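Local coordinates for protein HTH-type dhaKLM operon transcriptional activator DhaS (Lactococcus lactis, PDB 2IU5) that activates transcription of the dhaKLM operon in response to dihydroxyacetone, acting as a DNA-binding homodimer in complex with DhaQ, at residues L61-I64 with F65-F69; D107-F110 with E111-F114. The protein carries 1 engineered substitution. All coordinates share one frame; numbering follows the deposited sequence.

In the fold
In this all-helical TetR-family activator, the two contacts illustrate how a connecting helix is joined to the regulatory core through aromatic rings. Interaction 1 lies on helix 57-73, which follows the predicted DNA-binding motif at residues 35-54; interaction 2 forms the turn into helix 110-132, within the C-terminal region. Their centres are about 12 Å apart, yet they touch. Phe65 CD1 lies 3.9 Å from Phe110 CE1, Phe69 CD2 comes within 4.0 Å of Phe113 CE2, and Phe69 CZ is 4.1 Å from Phe114 CE1. Two rings of one helix thus pack on three of the other, a junction probably suited, as in related regulators, to coupling the domains.

Interaction 1. Residues L61-I64 with F65-F69; sequences LSWI and FENDF
Along helix 57-73, the carbonyls of Leu61, Ser62, Trp63 and Ile64 accept the amides of Phe65, Glu66, Asn67 and Asp68 in an unbroken i to i+4 ladder, tightest from Asn67 N to Trp63 O at 2.8 Å. This part of the helix belongs to the TetR-type helix-turn-helix region and, as in related regulators, joins the DNA-binding part to the rest of the subunit.

Trp63 and Asn67, one turn apart, run alongside each other. The Asn67 amide is stacked on the indole, their planes 15° apart, and Asn67 CB makes a CH-pi contact 3.9 Å from the centroid of the six-membered ring of Trp63. The amide is also fixed in rotation: Asn67 ND2 donates in its own plane to Asp68 OD1 at 2.9 Å, on the anti lone pair of that oxygen. The other carboxylate oxygen, Asp68 OD2, forms a salt bridge with Lys23 and a hydrogen bond with Tyr92, so both oxygens are engaged. Beside it, Ile64 CG2 packs 3.6 Å from Asp68 OD2.

On another side of the helix, Phe65 CG is anti to its carbonyl carbon (chi1 -63°), which lays the ring back over the preceding turn. One ring face covers Leu61 O, 3.2 Å from Phe65 CG and offset toward the rim, while Leu61 CD2 meets Phe65 CZ at 4.1 Å. The Phe65 ring also meets that of Phe110, with planes at about 50°. Replacing Phe65 with an alanine would probably open a gap beside Leu61, leaving its CD2 methyl and the ring of Phe110 without this aromatic partner.

Several helices enclose the segment. Helix 13-28 packs on Leu61 and Ile64 through Phe22 and also reaches Trp63 through Gln15, helix 97-106 meets Leu61 and Phe65 through Ile103, and helix 110-132 receives Phe69.

Interaction 2. Residues D107-F110 with E111-F114; sequences DKNF and EHFF
Phe114 N donates to Phe110 O at 2.8 Å, an i to i+4 bond in the first turn of helix 110-132, and a type I beta turn from Asp107 to Phe110 leads the chain into it. In that turn, Asp107 OD1 makes a capping bond, accepting Asn109 N at 2.9 Å from above the carboxylate plane, and Phe110 N reaches back to Asp107 O. Lys108 NZ closes on Asn109 OD1 at 2.7 Å, from above the carbonyl plane. Asn109 O receives two weak bonds, from His112 N and Phe113 N, while a water bridges Asp107 O to Glu111 N, its link to the amide being weak.

Packing outside this polar frame is aromatic. Phe110, Phe113 and Phe114 form a cluster. Phe110 CG is anti to the backbone N (chi1 -170°), which lays the ring along the helix. The Phe110 ring meets Phe113 obliquely, and lies at 30° to Phe114 but slid so far that the two barely overlap. Phe104 sets its ring edge-to-face with both Phe110 and Phe114, and helix 139-163 packs on Phe114. Within the cluster, opposite flanks of one ring do the touching: Phe110 CE1 lies 3.6 Å from Phe113 CD2, and Phe110 CE2 lies 3.8 Å from Phe114 CD1.

Interaction 1. Residues L61-I64 with F65-F69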
ATOM      1  N   LEU A  61     -22.184   1.567  10.930  1.00 19.97           N
ATOM      2  CA  LEU A  61     -20.808   1.210  10.527  1.00 20.94           C
ATOM      3  C   LEU A  61     -19.991   2.459  10.256  1.00 21.46           C
ATOM      4  O   LEU A  61     -18.860   2.578  10.743  1.00 21.79           O
ATOM      5  CB  LEU A  61     -20.813   0.329   9.266  1.00 22.52           C
ATOM      6  CG  LEU A  61     -21.104  -1.162   9.420  1.00 24.56           C
ATOM      7  CD1 LEU A  61     -21.075  -1.740   8.023  1.00 24.30           C
ATOM      8  CD2 LEU A  61     -19.991  -1.788  10.291  1.00 28.02           C
ATOM      9  N   SER A  62     -20.546   3.388   9.485  1.00 20.74           N
ATOM     10  CA  SER A  62     -19.834   4.614   9.141  1.00 21.70           C
ATOM     11  C   SER A  62     -19.409   5.318  10.423  1.00 21.30           C
ATOM     12  O   SER A  62     -18.272   5.808  10.550  1.00 21.30           O
ATOM     13  CB  SER A  62     -20.747   5.515   8.316  1.00 23.68           C
ATOM     14  OG  SER A  62     -20.900   4.968   7.019  1.00 30.01           O
ATOM     15  N   TRP A  63     -20.321   5.370  11.388  1.00 19.78           N
ATOM     16  CA  TRP A  63     -20.049   6.047  12.648  1.00 19.52           C
ATOM     17  C   TRP A  63     -18.932   5.333  13.402  1.00 18.36           C
ATOM     18  O   TRP A  63     -18.017   5.976  13.949  1.00 20.25           O
ATOM     19  CB  TRP A  63     -21.333   6.167  13.509  1.00 19.79           C
ATOM     20  CG  TRP A  63     -21.060   7.012  14.717  1.00 19.65           C
ATOM     21  CD1 TRP A  63     -21.078   8.365  14.770  1.00 21.96           C
ATOM     22  CD2 TRP A  63     -20.712   6.561  16.031  1.00 19.39           C
ATOM     23  NE1 TRP A  63     -20.770   8.802  16.029  1.00 23.95           N
ATOM     24  CE2 TRP A  63     -20.537   7.715  16.826  1.00 19.50           C
ATOM     25  CE3 TRP A  63     -20.528   5.306  16.619  1.00 20.78           C
ATOM     26  CZ2 TRP A  63     -20.197   7.655  18.177  1.00 20.69           C
ATOM     27  CZ3 TRP A  63     -20.186   5.247  17.960  1.00 22.75           C
ATOM     28  CH2 TRP A  63     -20.022   6.418  18.725  1.00 22.21           C
ATOM     29  N   ILE A  64     -18.988   4.005  13.434  1.00 19.26           N
ATOM     30  CA  ILE A  64     -17.955   3.233  14.114  1.00 18.61           C
ATOM     31  C   ILE A  64     -16.585   3.532  13.502  1.00 19.81           C
ATOM     32  O   ILE A  64     -15.613   3.746  14.226  1.00 21.72           O
ATOM     33  CB  ILE A  64     -18.278   1.744  14.028  1.00 19.70           C
ATOM     34  CG1 ILE A  64     -19.374   1.420  15.042  1.00 19.94           C
ATOM     35  CG2 ILE A  64     -17.058   0.891  14.325  1.00 22.69           C
ATOM     36  CD1 ILE A  64     -20.059   0.080  14.720  1.00 22.07           C
ATOM     37  N   PHE A  65     -16.511   3.549  12.177  1.00 20.08           N
ATOM     38  CA  PHE A  65     -15.221   3.765  11.513  1.00 21.50           C
ATOM     39  C   PHE A  65     -14.697   5.153  11.886  1.00 23.12           C
ATOM     40  O   PHE A  65     -13.513   5.331  12.225  1.00 24.82           O
ATOM     41  CB  PHE A  65     -15.406   3.697   9.992  1.00 22.76           C
ATOM     42  CG  PHE A  65     -15.881   2.363   9.470  1.00 24.11           C
ATOM     43  CD1 PHE A  65     -15.648   1.181  10.160  1.00 23.69           C
ATOM     44  CD2 PHE A  65     -16.569   2.315   8.271  1.00 23.37           C
ATOM     45  CE1 PHE A  65     -16.106  -0.034   9.641  1.00 26.12           C
ATOM     46  CE2 PHE A  65     -17.018   1.116   7.762  1.00 25.89           C
ATOM     47  CZ  PHE A  65     -16.791  -0.042   8.442  1.00 25.81           C
ATOM     48  N   GLU A  66     -15.559   6.160  11.835  1.00 21.98           N
ATOM     49  CA  GLU A  66     -15.092   7.528  12.077  1.00 24.51           C
ATOM     50  C   GLU A  66     -14.697   7.705  13.538  1.00 24.96           C
ATOM     51  O   GLU A  66     -13.663   8.302  13.852  1.00 26.57           O
ATOM     52  CB  GLU A  66     -16.202   8.510  11.755  1.00 27.00           C
ATOM     53  CG  GLU A  66     -16.489   8.656  10.292  1.00 29.22           C
ATOM     54  CD  GLU A  66     -17.684   9.566  10.054  1.00 32.85           C
ATOM     55  OE1 GLU A  66     -18.536   9.744  10.967  1.00 37.14           O
ATOM     56  OE2 GLU A  66     -17.759  10.100   8.938  1.00 34.42           O
ATOM     57  N   ASN A  67     -15.518   7.186  14.433  1.00 23.96           N
ATOM     58  CA  ASN A  67     -15.306   7.402  15.856  1.00 23.28           C
ATOM     59  C   ASN A  67     -14.110   6.612  16.362  1.00 22.34           C
ATOM     60  O   ASN A  67     -13.286   7.136  17.108  1.00 22.93           O
ATOM     61  CB  ASN A  67     -16.523   6.912  16.623  1.00 25.73           C
ATOM     62  CG  ASN A  67     -16.307   6.959  18.122  1.00 29.18           C
ATOM     63  OD1 ASN A  67     -16.504   8.003  18.737  1.00 33.22           O
ATOM     64  ND2 ASN A  67     -15.896   5.826  18.719  1.00 32.50           N
ATOM     65  N   ASP A  68     -14.011   5.351  15.969  1.00 22.27           N
ATOM     66  CA  ASP A  68     -13.051   4.470  16.636  1.00 21.80           C
ATOM     67  C   ASP A  68     -11.630   4.874  16.240  1.00 21.96           C
ATOM     68  O   ASP A  68     -10.737   4.943  17.085  1.00 21.77           O
ATOM     69  CB  ASP A  68     -13.300   3.004  16.270  1.00 22.20           C
ATOM     70  CG  ASP A  68     -14.466   2.396  17.045  1.00 23.15           C
ATOM     71  OD1 ASP A  68     -15.179   3.139  17.763  1.00 26.42           O
ATOM     72  OD2 ASP A  68     -14.647   1.172  16.924  1.00 26.23           O
ATOM     73  N   PHE A  69     -11.409   5.140  14.953  1.00 21.25           N
ATOM     74  CA  PHE A  69     -10.079   5.544  14.510  1.00 21.61           C
ATOM     75  C   PHE A  69      -9.659   6.899  15.044  1.00 21.39           C
ATOM     76  O   PHE A  69      -8.498   7.069  15.418  1.00 23.75           O
ATOM     77  CB  PHE A  69      -9.934   5.446  12.992  1.00 22.53           C
ATOM     78  CG  PHE A  69      -9.854   4.023  12.511  1.00 22.99           C
ATOM     79  CD1 PHE A  69      -8.632   3.369  12.433  1.00 25.89           C
ATOM     80  CD2 PHE A  69     -11.007   3.328  12.140  1.00 23.94           C
ATOM     81  CE1 PHE A  69      -8.569   2.032  11.985  1.00 25.65           C
ATOM     82  CE2 PHE A  69     -10.954   2.000  11.690  1.00 22.43           C
ATOM     83  CZ  PHE A  69      -9.740   1.351  11.612  1.00 24.77           C
TER

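Interaction 2. Residues D107-F110 with E111-F114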
ATOM      1  N   ASP A 107     -17.352  -3.983   2.038  1.00 29.76           N
ATOM      2  CA  ASP A 107     -17.241  -2.570   1.665  1.00 31.01           C
ATOM      3  C   ASP A 107     -15.977  -2.347   0.850  1.00 31.80           C
ATOM      4  O   ASP A 107     -14.880  -2.249   1.389  1.00 31.37           O
ATOM      5  CB  ASP A 107     -17.269  -1.668   2.898  1.00 31.90           C
ATOM      6  CG  ASP A 107     -17.125  -0.184   2.560  1.00 34.50           C
ATOM      7  OD1 ASP A 107     -17.082   0.165   1.359  1.00 35.52           O
ATOM      8  OD2 ASP A 107     -17.056   0.634   3.509  1.00 37.62           O
ATOM      9  N   LYS A 108     -16.155  -2.269  -0.464  1.00 32.73           N
ATOM     10  CA  LYS A 108     -15.046  -2.124  -1.401  1.00 34.08           C
ATOM     11  C   LYS A 108     -14.298  -0.805  -1.209  1.00 32.93           C
ATOM     12  O   LYS A 108     -13.132  -0.689  -1.589  1.00 35.05           O
ATOM     13  CB  LYS A 108     -15.565  -2.189  -2.840  1.00 35.26           C
ATOM     14  CG  LYS A 108     -16.560  -1.080  -3.195  1.00 37.60           C
ATOM     15  CD  LYS A 108     -16.565  -0.781  -4.689  1.00 40.62           C
ATOM     16  CE  LYS A 108     -15.804   0.508  -5.016  1.00 43.49           C
ATOM     17  NZ  LYS A 108     -14.391   0.528  -4.528  1.00 44.56           N
ATOM     18  N   ASN A 109     -14.965   0.183  -0.623  1.00 33.13           N
ATOM     19  CA  ASN A 109     -14.357   1.493  -0.426  1.00 31.72           C
ATOM     20  C   ASN A 109     -13.641   1.612   0.910  1.00 30.44           C
ATOM     21  O   ASN A 109     -12.994   2.623   1.199  1.00 29.11           O
ATOM     22  CB  ASN A 109     -15.389   2.612  -0.555  1.00 34.29           C
ATOM     23  CG  ASN A 109     -15.766   2.906  -2.001  1.00 34.44           C
ATOM     24  OD1 ASN A 109     -15.012   2.606  -2.935  1.00 37.80           O
ATOM     25  ND2 ASN A 109     -16.945   3.498  -2.193  1.00 36.83           N
ATOM     26  N   PHE A 110     -13.757   0.579   1.733  1.00 26.33           N
ATOM     27  CA  PHE A 110     -13.072   0.621   2.998  1.00 25.16           C
ATOM     28  C   PHE A 110     -11.553   0.733   2.947  1.00 23.41           C
ATOM     29  O   PHE A 110     -10.959   1.414   3.792  1.00 23.63           O
ATOM     30  CB  PHE A 110     -13.445  -0.558   3.885  1.00 26.36           C
ATOM     31  CG  PHE A 110     -12.921  -0.379   5.260  1.00 24.31           C
ATOM     32  CD1 PHE A 110     -13.484   0.561   6.107  1.00 23.09           C
ATOM     33  CD2 PHE A 110     -11.854  -1.133   5.717  1.00 23.47           C
ATOM     34  CE1 PHE A 110     -13.001   0.738   7.385  1.00 24.75           C
ATOM     35  CE2 PHE A 110     -11.370  -0.953   6.997  1.00 23.79           C
ATOM     36  CZ  PHE A 110     -11.942  -0.017   7.834  1.00 26.45           C
ATOM     37  N   GLU A 111     -10.930   0.072   1.983  1.00 25.10           N
ATOM     38  CA  GLU A 111      -9.464   0.079   1.870  1.00 26.47           C
ATOM     39  C   GLU A 111      -8.964   1.517   1.786  1.00 25.14           C
ATOM     40  O   GLU A 111      -7.917   1.863   2.331  1.00 23.74           O
ATOM     41  CB  GLU A 111      -9.026  -0.683   0.616  1.00 28.60           C
ATOM     42  CG  GLU A 111      -7.523  -0.667   0.344  1.00 33.92           C
ATOM     43  CD  GLU A 111      -7.143  -1.477  -0.889  1.00 35.24           C
ATOM     44  OE1 GLU A 111      -6.694  -2.640  -0.741  1.00 40.44           O
ATOM     45  OE2 GLU A 111      -7.292  -0.954  -2.015  1.00 40.88           O
ATOM     46  N   HIS A 112      -9.722   2.357   1.097  1.00 23.72           N
ATOM     47  CA  HIS A 112      -9.310   3.745   0.922  1.00 23.70           C
ATOM     48  C   HIS A 112      -9.449   4.528   2.216  1.00 22.66           C
ATOM     49  O   HIS A 112      -8.569   5.303   2.579  1.00 22.51           O
ATOM     50  CB  HIS A 112     -10.100   4.389  -0.211  1.00 25.85           C
ATOM     51  CG  HIS A 112     -10.072   3.594  -1.477  1.00 30.84           C
ATOM     52  ND1 HIS A 112      -8.896   3.221  -2.093  1.00 35.80           N
ATOM     53  CD2 HIS A 112     -11.074   3.098  -2.241  1.00 35.49           C
ATOM     54  CE1 HIS A 112      -9.177   2.528  -3.184  1.00 37.29           C
ATOM     55  NE2 HIS A 112     -10.492   2.440  -3.297  1.00 37.50           N
ATOM     56  N   PHE A 113     -10.561   4.320   2.910  1.00 21.36           N
ATOM     57  CA  PHE A 113     -10.735   4.899   4.229  1.00 21.84           C
ATOM     58  C   PHE A 113      -9.600   4.444   5.161  1.00 20.46           C
ATOM     59  O   PHE A 113      -9.048   5.231   5.925  1.00 20.85           O
ATOM     60  CB  PHE A 113     -12.098   4.485   4.785  1.00 22.75           C
ATOM     61  CG  PHE A 113     -12.327   4.979   6.167  1.00 25.02           C
ATOM     62  CD1 PHE A 113     -12.876   6.237   6.390  1.00 26.79           C
ATOM     63  CD2 PHE A 113     -11.980   4.187   7.247  1.00 27.54           C
ATOM     64  CE1 PHE A 113     -13.081   6.692   7.689  1.00 26.88           C
ATOM     65  CE2 PHE A 113     -12.179   4.630   8.541  1.00 28.71           C
ATOM     66  CZ  PHE A 113     -12.729   5.880   8.763  1.00 25.75           C
ATOM     67  N   PHE A 114      -9.255   3.161   5.088  1.00 20.50           N
ATOM     68  CA  PHE A 114      -8.277   2.543   6.007  1.00 19.01           C
ATOM     69  C   PHE A 114      -6.923   3.236   5.766  1.00 18.75           C
ATOM     70  O   PHE A 114      -6.206   3.597   6.717  1.00 18.96           O
ATOM     71  CB  PHE A 114      -8.218   1.042   5.710  1.00 21.16           C
ATOM     72  CG  PHE A 114      -7.521   0.200   6.751  1.00 21.15           C
ATOM     73  CD1 PHE A 114      -7.885   0.208   8.101  1.00 22.99           C
ATOM     74  CD2 PHE A 114      -6.475  -0.624   6.351  1.00 21.12           C
ATOM     75  CE1 PHE A 114      -7.201  -0.602   9.027  1.00 24.54           C
ATOM     76  CE2 PHE A 114      -5.794  -1.431   7.265  1.00 20.95           C
ATOM     77  CZ  PHE A 114      -6.155  -1.423   8.601  1.00 21.83           C
TER
HETATM   78  O   HOH W   1     -12.137  -2.583   1.123  1.00 36.11           O